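Local coordinates for protein caspase-1 subunit p19/18 (Spodoptera frugiperda, PDB 1M72) that acts as a cysteine endopeptidase that probably works in the proteolytic cascade executing apoptosis, assembled as two heterodimers of a large and a small subunit, at residues C[62-67]-C[211-216]; C[68-73]-C[100-105]; C[198-201]-C[205-208]; C[23-28]-C[179-184]. All coordinates share one frame; numbering follows the deposited sequence.

Contact 1: residues C[62-67]-C[211-216]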
loop_
_atom_site.group_PDB
_atom_site.type_symbol
_atom_site.label_atom_id
_atom_site.label_comp_id
_atom_site.label_asym_id
_atom_site.label_seq_id
_atom_site.Cartn_x
_atom_site.Cartn_y
_atom_site.Cartn_z
ATOM N N SER C 62 -14.283 -16.254 -8.234
ATOM C CA SER C 62 -14.154 -16.944 -9.497
ATOM C C SER C 62 -15.225 -16.434 -10.478
ATOM O O SER C 62 -14.936 -16.146 -11.631
ATOM C CB SER C 62 -14.336 -18.451 -9.267
ATOM O OG SER C 62 -14.453 -19.138 -10.499
ATOM N N LYS C 63 -16.464 -16.317 -10.008
ATOM C CA LYS C 63 -17.526 -15.861 -10.879
ATOM C C LYS C 63 -17.335 -14.424 -11.387
ATOM O O LYS C 63 -17.520 -14.140 -12.584
ATOM C CB LYS C 63 -18.877 -15.974 -10.173
ATOM C CG LYS C 63 -20.014 -15.292 -10.928
ATOM C CD LYS C 63 -21.422 -15.756 -10.460
ATOM C CE LYS C 63 -22.544 -15.048 -11.283
ATOM N NZ LYS C 63 -23.916 -15.580 -11.003
ATOM N N VAL C 64 -16.982 -13.510 -10.496
ATOM C CA VAL C 64 -16.808 -12.157 -10.966
ATOM C C VAL C 64 -15.565 -12.002 -11.859
ATOM O O VAL C 64 -15.607 -11.286 -12.858
ATOM C CB VAL C 64 -16.803 -11.145 -9.805
ATOM C CG1 VAL C 64 -15.463 -11.222 -9.014
ATOM C CG2 VAL C 64 -17.063 -9.747 -10.372
ATOM N N LEU C 65 -14.470 -12.685 -11.542
ATOM C CA LEU C 65 -13.291 -12.571 -12.380
ATOM C C LEU C 65 -13.541 -13.162 -13.797
ATOM O O LEU C 65 -12.930 -12.733 -14.777
ATOM C CB LEU C 65 -12.091 -13.233 -11.696
ATOM C CG LEU C 65 -11.747 -12.626 -10.327
ATOM C CD1 LEU C 65 -10.602 -13.390 -9.696
ATOM C CD2 LEU C 65 -11.371 -11.144 -10.492
ATOM N N LYS C 66 -14.444 -14.124 -13.922
ATOM C CA LYS C 66 -14.731 -14.681 -15.237
ATOM C C LYS C 66 -15.470 -13.643 -16.064
ATOM O O LYS C 66 -15.170 -13.448 -17.232
ATOM C CB LYS C 66 -15.582 -15.960 -15.128
ATOM C CG LYS C 66 -14.782 -17.167 -14.771
ATOM C CD LYS C 66 -15.668 -18.380 -14.490
ATOM C CE LYS C 66 -14.792 -19.547 -14.041
ATOM N NZ LYS C 66 -15.534 -20.823 -13.852
ATOM N N THR C 67 -16.425 -12.955 -15.456
ATOM C CA THR C 67 -17.165 -11.948 -16.198
ATOM C C THR C 67 -16.239 -10.808 -16.675
ATOM O O THR C 67 -16.559 -10.091 -17.619
ATOM C CB THR C 67 -18.312 -11.368 -15.333
ATOM O OG1 THR C 67 -17.780 -10.460 -14.369
ATOM C CG2 THR C 67 -19.027 -12.486 -14.576
ATOM N N GLU C 211 -17.913 -4.927 -5.094
ATOM C CA GLU C 211 -17.443 -3.731 -5.795
ATOM C C GLU C 211 -17.039 -4.054 -7.241
ATOM O O GLU C 211 -17.241 -3.233 -8.155
ATOM C CB GLU C 211 -16.260 -3.123 -5.046
ATOM C CG GLU C 211 -16.154 -1.640 -5.171
ATOM C CD GLU C 211 -17.463 -0.924 -4.826
ATOM O OE1 GLU C 211 -17.956 -1.057 -3.684
ATOM O OE2 GLU C 211 -17.989 -0.222 -5.710
ATOM N N LEU C 212 -16.454 -5.239 -7.434
ATOM C CA LEU C 212 -16.062 -5.703 -8.756
ATOM C C LEU C 212 -17.311 -5.939 -9.602
ATOM O O LEU C 212 -17.307 -5.634 -10.790
ATOM C CB LEU C 212 -15.247 -6.996 -8.681
ATOM C CG LEU C 212 -13.784 -6.826 -8.231
ATOM C CD1 LEU C 212 -13.066 -8.173 -8.188
ATOM C CD2 LEU C 212 -13.053 -5.848 -9.194
ATOM N N ARG C 213 -18.379 -6.478 -9.007
ATOM C CA ARG C 213 -19.615 -6.674 -9.773
ATOM C C ARG C 213 -20.225 -5.323 -10.211
ATOM O O ARG C 213 -20.643 -5.181 -11.349
ATOM C CB ARG C 213 -20.656 -7.443 -8.956
ATOM C CG ARG C 213 -20.631 -8.936 -9.123
ATOM C CD ARG C 213 -21.753 -9.565 -8.275
ATOM N NE ARG C 213 -21.257 -10.206 -7.046
ATOM C CZ ARG C 213 -21.380 -9.713 -5.813
ATOM N NH1 ARG C 213 -21.999 -8.551 -5.612
ATOM N NH2 ARG C 213 -20.851 -10.365 -4.779
ATOM N N TYR C 214 -20.250 -4.339 -9.309
ATOM C CA TYR C 214 -20.816 -3.009 -9.576
ATOM C C TYR C 214 -20.022 -2.108 -10.525
ATOM O O TYR C 214 -20.600 -1.508 -11.426
ATOM C CB TYR C 214 -21.034 -2.246 -8.249
ATOM C CG TYR C 214 -21.529 -0.798 -8.390
ATOM C CD1 TYR C 214 -22.835 -0.508 -8.849
ATOM C CD2 TYR C 214 -20.688 0.285 -8.077
ATOM C CE1 TYR C 214 -23.293 0.827 -8.994
ATOM C CE2 TYR C 214 -21.124 1.625 -8.219
ATOM C CZ TYR C 214 -22.433 1.887 -8.683
ATOM O OH TYR C 214 -22.853 3.207 -8.853
ATOM N N ALA C 215 -18.709 -1.997 -10.344
ATOM C CA ALA C 215 -17.951 -1.078 -11.199
ATOM C C ALA C 215 -16.622 -1.606 -11.728
ATOM O O ALA C 215 -15.788 -0.818 -12.214
ATOM C CB ALA C 215 -17.724 0.256 -10.442
ATOM N N GLY C 216 -16.445 -2.927 -11.648
ATOM C CA GLY C 216 -15.206 -3.565 -12.075
ATOM C C GLY C 216 -14.681 -3.250 -13.467
ATOM O O GLY C 216 -13.463 -3.315 -13.742
#
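Val-64 and Leu-212 meet with their side chains crossing at about a right angle, and the fork of the valine spans the length of the leucine. Val-64 CG2 lies 3.7 Å from Leu-212 CB, while the other branch, CG1, comes within 4.0 Å of Leu-212 CD1. Leu-65 adds a further contact: its CB starts away from the partner helix, yet with chi1 at -59° the chain turns back far enough to set CD2 4.1 Å from that same Leu-212 CD1. Branched apolar residues suit this seam, where the axes of the two helical segments approach to 9.8 Å and run in nearly the same direction, 26° from parallel. At the exposed border Arg-213 offers its aliphatic part, CG resting 3.9 Å from Val-64 CG2, while its NH2 hydrogen-bonds Asn-60 OD1 one turn earlier on the first helix. Thr-67 folds its hydroxyl back on its own helix, OG1 donating to Val-64 O at 2.8 Å. Beyond this layer Leu-65 packs down on Ala-35 and Phe-70 of the sheet, and Leu-212 touches Leu-224, placing helices 54-67, 203-215 and 221-235 side by side.

Contact 2: residues C[68-73]-C[100-105]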
loop_
_atom_site.group_PDB
_atom_site.type_symbol
_atom_site.label_atom_id
_atom_site.label_comp_id
_atom_site.label_asym_id
_atom_site.label_seq_id
_atom_site.Cartn_x
_atom_site.Cartn_y
_atom_site.Cartn_z
ATOM N N LEU C 68 -15.091 -10.658 -16.014
ATOM C CA LEU C 68 -14.134 -9.613 -16.336
ATOM C C LEU C 68 -13.132 -10.127 -17.354
ATOM O O LEU C 68 -12.239 -9.401 -17.762
ATOM C CB LEU C 68 -13.413 -9.136 -15.057
ATOM C CG LEU C 68 -14.267 -8.287 -14.085
ATOM C CD1 LEU C 68 -13.506 -8.007 -12.809
ATOM C CD2 LEU C 68 -14.642 -6.940 -14.738
ATOM N N GLY C 69 -13.264 -11.401 -17.717
ATOM C CA GLY C 69 -12.395 -11.983 -18.727
ATOM C C GLY C 69 -11.242 -12.872 -18.309
ATOM O O GLY C 69 -10.538 -13.407 -19.183
ATOM N N PHE C 70 -11.019 -13.026 -17.002
ATOM C CA PHE C 70 -9.924 -13.868 -16.507
ATOM C C PHE C 70 -10.147 -15.355 -16.805
ATOM O O PHE C 70 -11.276 -15.824 -16.826
ATOM C CB PHE C 70 -9.765 -13.705 -14.970
ATOM C CG PHE C 70 -9.091 -12.429 -14.560
ATOM C CD1 PHE C 70 -9.845 -11.300 -14.198
ATOM C CD2 PHE C 70 -7.691 -12.335 -14.562
ATOM C CE1 PHE C 70 -9.214 -10.086 -13.841
ATOM C CE2 PHE C 70 -7.051 -11.121 -14.211
ATOM C CZ PHE C 70 -7.800 -9.998 -13.851
ATOM N N LYS C 71 -9.071 -16.090 -17.057
ATOM C CA LYS C 71 -9.191 -17.527 -17.223
ATOM C C LYS C 71 -8.891 -17.943 -15.763
ATOM O O LYS C 71 -7.744 -17.896 -15.312
ATOM C CB LYS C 71 -8.116 -18.101 -18.159
ATOM C CG LYS C 71 -8.330 -19.594 -18.517
ATOM C CD LYS C 71 -6.991 -20.341 -18.875
ATOM C CE LYS C 71 -5.968 -20.274 -17.688
ATOM N NZ LYS C 71 -4.650 -21.002 -17.776
ATOM N N VAL C 72 -9.923 -18.345 -15.036
ATOM C CA VAL C 72 -9.773 -18.695 -13.631
ATOM C C VAL C 72 -9.401 -20.132 -13.312
ATOM O O VAL C 72 -10.007 -21.068 -13.843
ATOM C CB VAL C 72 -11.082 -18.397 -12.854
ATOM C CG1 VAL C 72 -10.922 -18.763 -11.353
ATOM C CG2 VAL C 72 -11.450 -16.930 -13.000
ATOM N N THR C 73 -8.406 -20.315 -12.449
ATOM C CA THR C 73 -8.063 -21.657 -11.989
ATOM C C THR C 73 -8.075 -21.635 -10.447
ATOM O O THR C 73 -7.352 -20.851 -9.813
ATOM C CB THR C 73 -6.682 -22.106 -12.457
ATOM O OG1 THR C 73 -6.636 -22.104 -13.881
ATOM C CG2 THR C 73 -6.407 -23.511 -11.986
ATOM N N CYS C 100 -2.707 -8.855 -17.803
ATOM C CA CYS C 100 -2.234 -8.886 -16.418
ATOM C C CYS C 100 -2.260 -10.297 -15.781
ATOM O O CYS C 100 -2.521 -11.309 -16.450
ATOM C CB CYS C 100 -3.170 -7.974 -15.584
ATOM S SG CYS C 100 -4.910 -8.633 -15.444
ATOM N N LEU C 101 -1.962 -10.339 -14.488
ATOM C CA LEU C 101 -1.992 -11.588 -13.714
ATOM C C LEU C 101 -2.616 -11.245 -12.370
ATOM O O LEU C 101 -2.369 -10.169 -11.816
ATOM C CB LEU C 101 -0.597 -12.154 -13.467
ATOM C CG LEU C 101 -0.501 -13.314 -12.456
ATOM C CD1 LEU C 101 -0.930 -14.589 -13.133
ATOM C CD2 LEU C 101 0.944 -13.437 -11.888
ATOM N N LEU C 102 -3.458 -12.142 -11.895
ATOM C CA LEU C 102 -4.119 -12.001 -10.625
ATOM C C LEU C 102 -3.904 -13.294 -9.851
ATOM O O LEU C 102 -4.169 -14.385 -10.368
ATOM C CB LEU C 102 -5.622 -11.796 -10.830
ATOM C CG LEU C 102 -6.380 -11.437 -9.533
ATOM C CD1 LEU C 102 -7.664 -10.638 -9.885
ATOM C CD2 LEU C 102 -6.717 -12.728 -8.688
ATOM N N VAL C 103 -3.403 -13.176 -8.625
ATOM C CA VAL C 103 -3.240 -14.345 -7.764
ATOM C C VAL C 103 -4.066 -14.028 -6.476
ATOM O O VAL C 103 -3.992 -12.908 -5.954
ATOM C CB VAL C 103 -1.747 -14.555 -7.372
ATOM C CG1 VAL C 103 -1.615 -15.716 -6.419
ATOM C CG2 VAL C 103 -0.886 -14.755 -8.588
ATOM N N ALA C 104 -4.869 -14.981 -5.987
ATOM C CA ALA C 104 -5.623 -14.784 -4.742
ATOM C C ALA C 104 -5.324 -15.942 -3.757
ATOM O O ALA C 104 -5.151 -17.098 -4.153
ATOM C CB ALA C 104 -7.157 -14.708 -5.028
ATOM N N VAL C 105 -5.256 -15.641 -2.476
ATOM C CA VAL C 105 -5.000 -16.676 -1.504
ATOM C C VAL C 105 -5.991 -16.489 -0.381
ATOM O O VAL C 105 -6.121 -15.399 0.149
ATOM C CB VAL C 105 -3.541 -16.605 -0.970
ATOM C CG1 VAL C 105 -3.283 -17.728 0.065
ATOM C CG2 VAL C 105 -2.573 -16.759 -2.108
#
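The ring of Phe-70 is pressed between a sulfur and a leucine of strand 98-106. Its CE2 corner takes the closest approaches, 3.5 Å to Cys-100 SG and 3.7 Å to Leu-102 CB. The sulfur stands obliquely to the ring, 4.5 Å from the centroid and 66° off the normal, a Cys sulfur-aromatic contact. Leu-102 crosses the phenylalanine at about a right angle and carries CD1 over one face, 4.0 Å from Phe-70 CZ. In Cys-100 the SG sits between the backbone N and the carbonyl carbon (chi1 67°), which tips the small polarisable atom up to the ring. A large side chain suits this place: the nearest CA atoms, of Phe-70 and Leu-102, are 8.5 Å apart, since strand 31-39 runs between the two strands and takes their backbone bonds, for instance those of Lys-71 to Gly-33 and Ala-35. All three touching residues are buried. The other side is looser: one step on, Lys-71 sends its long chain toward solvent, as befits an outer strand. Ahead of the ring, Gly-69 adopts a positive phi in a Schellman motif that ends helix 54-67 and turns the chain into the sheet. Strand 31-39, that helix and strand 70-76 thus make a beta-alpha-beta crossover, and the packing of Phe-70 on Cys-100 and Leu-102 belongs to the core of the largely parallel central sheet of the caspase fold.

Contact 3: residues C[198-201]-C[205-208]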
loop_
_atom_site.group_PDB
_atom_site.type_symbol
_atom_site.label_atom_id
_atom_site.label_comp_id
_atom_site.label_asym_id
_atom_site.label_seq_id
_atom_site.Cartn_x
_atom_site.Cartn_y
_atom_site.Cartn_z
ATOM N N THR C 198 -18.940 -17.733 8.435
ATOM C CA THR C 198 -19.060 -19.106 7.914
ATOM C C THR C 198 -20.144 -19.291 6.877
ATOM O O THR C 198 -20.143 -20.295 6.182
ATOM C CB THR C 198 -19.317 -20.161 9.023
ATOM O OG1 THR C 198 -20.478 -19.773 9.783
ATOM C CG2 THR C 198 -18.068 -20.304 9.947
ATOM N N THR C 199 -21.102 -18.380 6.777
ATOM C CA THR C 199 -22.067 -18.625 5.733
ATOM C C THR C 199 -21.928 -17.664 4.549
ATOM O O THR C 199 -22.183 -18.060 3.413
ATOM C CB THR C 199 -23.566 -18.751 6.287
ATOM O OG1 THR C 199 -24.471 -18.098 5.379
ATOM C CG2 THR C 199 -23.718 -18.202 7.701
ATOM N N ARG C 200 -21.429 -16.446 4.788
ATOM C CA ARG C 200 -21.273 -15.482 3.704
ATOM C C ARG C 200 -19.837 -15.277 3.185
ATOM O O ARG C 200 -19.624 -14.528 2.230
ATOM C CB ARG C 200 -21.837 -14.125 4.116
ATOM C CG ARG C 200 -23.201 -14.153 4.775
ATOM C CD ARG C 200 -23.880 -12.781 4.615
ATOM N NE ARG C 200 -25.039 -12.552 5.487
ATOM C CZ ARG C 200 -26.162 -13.287 5.542
ATOM N NH1 ARG C 200 -26.351 -14.368 4.770
ATOM N NH2 ARG C 200 -27.133 -12.910 6.371
ATOM N N GLY C 201 -18.862 -15.934 3.795
ATOM C CA GLY C 201 -17.485 -15.746 3.378
ATOM C C GLY C 201 -16.770 -14.603 4.099
ATOM O O GLY C 201 -17.313 -13.985 5.030
ATOM N N MET C 205 -13.455 -10.446 0.967
ATOM C CA MET C 205 -13.942 -11.024 -0.271
ATOM C C MET C 205 -15.415 -10.654 -0.570
ATOM O O MET C 205 -15.778 -10.490 -1.731
ATOM C CB MET C 205 -13.740 -12.532 -0.263
ATOM C CG MET C 205 -12.308 -12.929 -0.437
ATOM S SD MET C 205 -11.630 -12.512 -2.111
ATOM C CE MET C 205 -9.954 -12.360 -1.760
ATOM N N GLN C 206 -16.255 -10.500 0.451
ATOM C CA GLN C 206 -17.641 -10.091 0.186
ATOM C C GLN C 206 -17.630 -8.688 -0.426
ATOM O O GLN C 206 -18.336 -8.393 -1.412
ATOM C CB GLN C 206 -18.479 -10.009 1.469
ATOM C CG GLN C 206 -18.865 -11.317 2.096
ATOM C CD GLN C 206 -19.644 -11.093 3.387
ATOM O OE1 GLN C 206 -20.711 -10.485 3.369
ATOM N NE2 GLN C 206 -19.104 -11.577 4.513
ATOM N N ALA C 207 -16.848 -7.810 0.186
ATOM C CA ALA C 207 -16.786 -6.446 -0.295
ATOM C C ALA C 207 -16.053 -6.364 -1.642
ATOM O O ALA C 207 -16.465 -5.635 -2.530
ATOM C CB ALA C 207 -16.106 -5.534 0.776
ATOM N N LEU C 208 -14.973 -7.111 -1.804
ATOM C CA LEU C 208 -14.232 -7.074 -3.056
ATOM C C LEU C 208 -15.122 -7.515 -4.252
ATOM O O LEU C 208 -15.194 -6.825 -5.256
ATOM C CB LEU C 208 -13.001 -7.984 -2.951
ATOM C CG LEU C 208 -12.163 -8.108 -4.241
ATOM C CD1 LEU C 208 -11.617 -6.715 -4.642
ATOM C CD2 LEU C 208 -11.018 -9.140 -4.066
#
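Gln-206 reaches from the first turn of helix 203-215 to the carbonyl oxygen of Gly-201. One residue before it, Met-205 turns the end of its side chain away from 198-201, toward Asp-57 and Leu-61 of helix 54-67, and its backbone N is hydrogen-bonded to Ser-202 OG. Gln-206 itself carries nearly all of the contact. Its CG lies anti to the carbonyl carbon (chi1 -73°) and the chain then runs out extended, a length that lets NE2 donate to Gly-201 O at 3.0 Å. The bond is bent, 141° at the hydrogen, and the donor stands above the carbonyl plane. The oxygen belongs to a two-stranded antiparallel hairpin, 195-197 with 201-202, whose second strand leads directly into this helix; Gly-201 has a positive phi, readily adopted by glycine as the chain leaves the turn. Beside that turn Gln-206 CG lies 3.3 Å from Arg-200 O, and its amide carbon CD is 3.8 Å from Arg-200 CB. The arginine's guanidinium leads away from the helix, its plane 79° from the amide. Farther along, Ala-207, with its small side chain, packs on Val-228 and Val-232, and Leu-208 packs on Leu-225 of the same neighbouring helix.

Contact 4: residues C[23-28]-C[179-184]. With EDO (1,2-ethanediol), chain H.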
loop_
_atom_site.group_PDB
_atom_site.type_symbol
_atom_site.label_atom_id
_atom_site.label_comp_id
_atom_site.label_asym_id
_atom_site.label_seq_id
_atom_site.Cartn_x
_atom_site.Cartn_y
_atom_site.Cartn_z
ATOM N N PRO C 23 -1.160 7.170 -19.280
ATOM C CA PRO C 23 -1.734 7.267 -17.932
ATOM C C PRO C 23 -2.383 5.930 -17.556
ATOM O O PRO C 23 -2.528 5.617 -16.379
ATOM C CB PRO C 23 -2.786 8.382 -18.054
ATOM C CG PRO C 23 -3.055 8.493 -19.540
ATOM C CD PRO C 23 -1.693 8.234 -20.161
ATOM N N TYR C 24 -2.751 5.125 -18.546
ATOM C CA TYR C 24 -3.414 3.843 -18.249
ATOM C C TYR C 24 -2.636 2.633 -18.709
ATOM O O TYR C 24 -1.894 2.737 -19.666
ATOM C CB TYR C 24 -4.799 3.771 -18.916
ATOM C CG TYR C 24 -5.775 4.725 -18.337
ATOM C CD1 TYR C 24 -5.789 6.075 -18.728
ATOM C CD2 TYR C 24 -6.623 4.317 -17.316
ATOM C CE1 TYR C 24 -6.626 7.001 -18.102
ATOM C CE2 TYR C 24 -7.456 5.224 -16.672
ATOM C CZ TYR C 24 -7.454 6.564 -17.063
ATOM O OH TYR C 24 -8.255 7.444 -16.363
ATOM N N TYR C 25 -2.787 1.489 -18.028
ATOM C CA TYR C 25 -2.127 0.260 -18.500
ATOM C C TYR C 25 -2.905 -0.159 -19.732
ATOM O O TYR C 25 -4.100 0.144 -19.843
ATOM C CB TYR C 25 -2.261 -0.881 -17.501
ATOM C CG TYR C 25 -1.385 -0.751 -16.305
ATOM C CD1 TYR C 25 0.004 -0.920 -16.427
ATOM C CD2 TYR C 25 -1.929 -0.454 -15.039
ATOM C CE1 TYR C 25 0.846 -0.790 -15.337
ATOM C CE2 TYR C 25 -1.088 -0.326 -13.905
ATOM C CZ TYR C 25 0.295 -0.488 -14.065
ATOM O OH TYR C 25 1.130 -0.303 -13.002
ATOM N N ASN C 26 -2.258 -0.871 -20.645
ATOM C CA ASN C 26 -2.930 -1.340 -21.852
ATOM C C ASN C 26 -3.651 -2.623 -21.499
ATOM O O ASN C 26 -3.041 -3.668 -21.342
ATOM C CB ASN C 26 -1.906 -1.575 -22.988
ATOM C CG ASN C 26 -2.457 -2.468 -24.150
ATOM O OD1 ASN C 26 -3.647 -2.785 -24.205
ATOM N ND2 ASN C 26 -1.566 -2.881 -25.060
ATOM N N MET C 27 -4.963 -2.533 -21.364
ATOM C CA MET C 27 -5.768 -3.700 -21.066
ATOM C C MET C 27 -6.499 -4.113 -22.332
ATOM O O MET C 27 -7.642 -4.556 -22.260
ATOM C CB MET C 27 -6.801 -3.380 -19.984
ATOM C CG MET C 27 -6.201 -2.846 -18.731
ATOM S SD MET C 27 -5.009 -3.979 -17.984
ATOM C CE MET C 27 -6.186 -5.160 -17.333
ATOM N N ASN C 28 -5.856 -3.976 -23.489
ATOM C CA ASN C 28 -6.512 -4.350 -24.719
ATOM C C ASN C 28 -5.762 -5.471 -25.432
ATOM O O ASN C 28 -5.675 -5.477 -26.657
ATOM C CB ASN C 28 -6.671 -3.124 -25.642
ATOM C CG ASN C 28 -7.546 -3.421 -26.879
ATOM O OD1 ASN C 28 -8.546 -4.158 -26.794
ATOM N ND2 ASN C 28 -7.181 -2.837 -28.027
ATOM N N HIS C 179 10.569 -4.136 -9.946
ATOM C CA HIS C 179 9.569 -4.256 -8.875
ATOM C C HIS C 179 8.347 -3.387 -9.072
ATOM O O HIS C 179 7.470 -3.340 -8.184
ATOM C CB HIS C 179 10.154 -3.882 -7.543
ATOM C CG HIS C 179 11.048 -4.919 -6.990
ATOM N ND1 HIS C 179 10.567 -5.995 -6.265
ATOM C CD2 HIS C 179 12.384 -5.115 -7.143
ATOM C CE1 HIS C 179 11.579 -6.812 -6.001
ATOM N NE2 HIS C 179 12.691 -6.304 -6.523
ATOM N N ALA C 180 8.293 -2.670 -10.192
ATOM C CA ALA C 180 7.148 -1.805 -10.441
ATOM C C ALA C 180 5.982 -2.650 -10.888
ATOM O O ALA C 180 6.149 -3.762 -11.363
ATOM C CB ALA C 180 7.443 -0.777 -11.557
ATOM N N ASP C 181 4.798 -2.082 -10.727
ATOM C CA ASP C 181 3.561 -2.666 -11.220
ATOM C C ASP C 181 2.922 -3.810 -10.501
ATOM O O ASP C 181 2.213 -4.640 -11.103
ATOM C CB ASP C 181 3.714 -2.968 -12.719
ATOM C CG ASP C 181 4.166 -1.730 -13.484
ATOM O OD1 ASP C 181 3.701 -0.624 -13.109
ATOM O OD2 ASP C 181 4.994 -1.848 -14.410
ATOM N N PHE C 182 3.132 -3.798 -9.196
ATOM C CA PHE C 182 2.534 -4.798 -8.334
ATOM C C PHE C 182 1.486 -4.070 -7.494
ATOM O O PHE C 182 1.673 -2.896 -7.100
ATOM C CB PHE C 182 3.583 -5.437 -7.382
ATOM C CG PHE C 182 4.479 -6.454 -8.047
ATOM C CD1 PHE C 182 4.235 -7.837 -7.892
ATOM C CD2 PHE C 182 5.554 -6.038 -8.850
ATOM C CE1 PHE C 182 5.049 -8.804 -8.537
ATOM C CE2 PHE C 182 6.377 -6.984 -9.493
ATOM C CZ PHE C 182 6.124 -8.387 -9.340
ATOM N N LEU C 183 0.391 -4.776 -7.252
ATOM C CA LEU C 183 -0.661 -4.304 -6.396
ATOM C C LEU C 183 -0.865 -5.473 -5.440
ATOM O O LEU C 183 -1.169 -6.593 -5.865
ATOM C CB LEU C 183 -1.941 -4.060 -7.160
ATOM C CG LEU C 183 -3.138 -3.650 -6.273
ATOM C CD1 LEU C 183 -2.802 -2.388 -5.552
ATOM C CD2 LEU C 183 -4.384 -3.475 -7.151
ATOM N N ILE C 184 -0.709 -5.212 -4.150
ATOM C CA ILE C 184 -0.840 -6.269 -3.177
ATOM C C ILE C 184 -1.823 -5.841 -2.117
ATOM O O ILE C 184 -1.527 -4.965 -1.246
ATOM C CB ILE C 184 0.555 -6.623 -2.511
ATOM C CG1 ILE C 184 1.546 -7.082 -3.581
ATOM C CG2 ILE C 184 0.366 -7.750 -1.444
ATOM C CD1 ILE C 184 2.990 -7.307 -3.061
HETATM C C1 EDO H . 0.138 -2.750 -20.260
HETATM O O1 EDO H . 0.791 -1.702 -19.575
HETATM C C2 EDO H . -0.942 -3.340 -19.397
HETATM O O2 EDO H . -1.110 -4.685 -19.788
#
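Tyr-25 points its hydroxyl at Asp-181, pinning the loop that precedes strand 31-39 to the turn that opens strand 182-186 of the central caspase sheet. The ring and the carboxylate are almost perpendicular, 86° between planes. Relative to the tyrosine, Asp-181 OD1 lies at the ring edge and in its plane, 3.6 Å from Tyr-25 CE1; relative to the aspartate, the hydroxyl arrives from above the carboxylate plane. Tyr-25 OH donates to Asp-181 OD1 over a short 2.6 Å, a buried bond between two polar ends. Both ends have further partners in one neighbouring segment: Thr-260 N donates to the tyrosine hydroxyl and Thr-260 OG1 bonds to Asp-181 OD1, a network that would probably favour the charged carboxylate. Tyr-25 CG lies anti to the carbonyl carbon (chi1 -75°), and the ring bridges a separation of 9.7 Å between the CA atoms of Tyr-25 and Asp-181; a long side chain with a polar end suits that distance. Ahead of the aspartate, His-179 N bonds to Asp-156 of the second subunit, so this turn also meets the dimer partner. Past the tyrosine the loop makes an Asx turn, Asn-26 OD1 accepting from Asn-28 N at 2.6 Å. An ethanediol, probably from the crystallisation liquor, also lies at the ring edge, its O1 3.3 Å from Tyr-25 CD1.

Contacts 1 and 2 form one continuous core: Leu-65 O and Phe-70 N are 2.9 Å apart, a probable hydrogen bond, and Leu-65 CD2 packs 3.8 Å from Leu-102 CD1. Contact 3 shares helix 203-215 with contact 1, their centres about 14 Å apart. Contact 4 joins the same sheet as contact 2, touching it where Met-27 CE lies 4.2 Å from Cys-100 SG. Contacts 3 and 4 are on opposite sides of the chain's centre, about 27 Å between their centres. All four lie away from the probable catalytic pair His-108 and Cys-150; the loop of contact 3 reaches the bound peptide, probably the inhibitor: Thr-198 hydrogen-bonds its backbone.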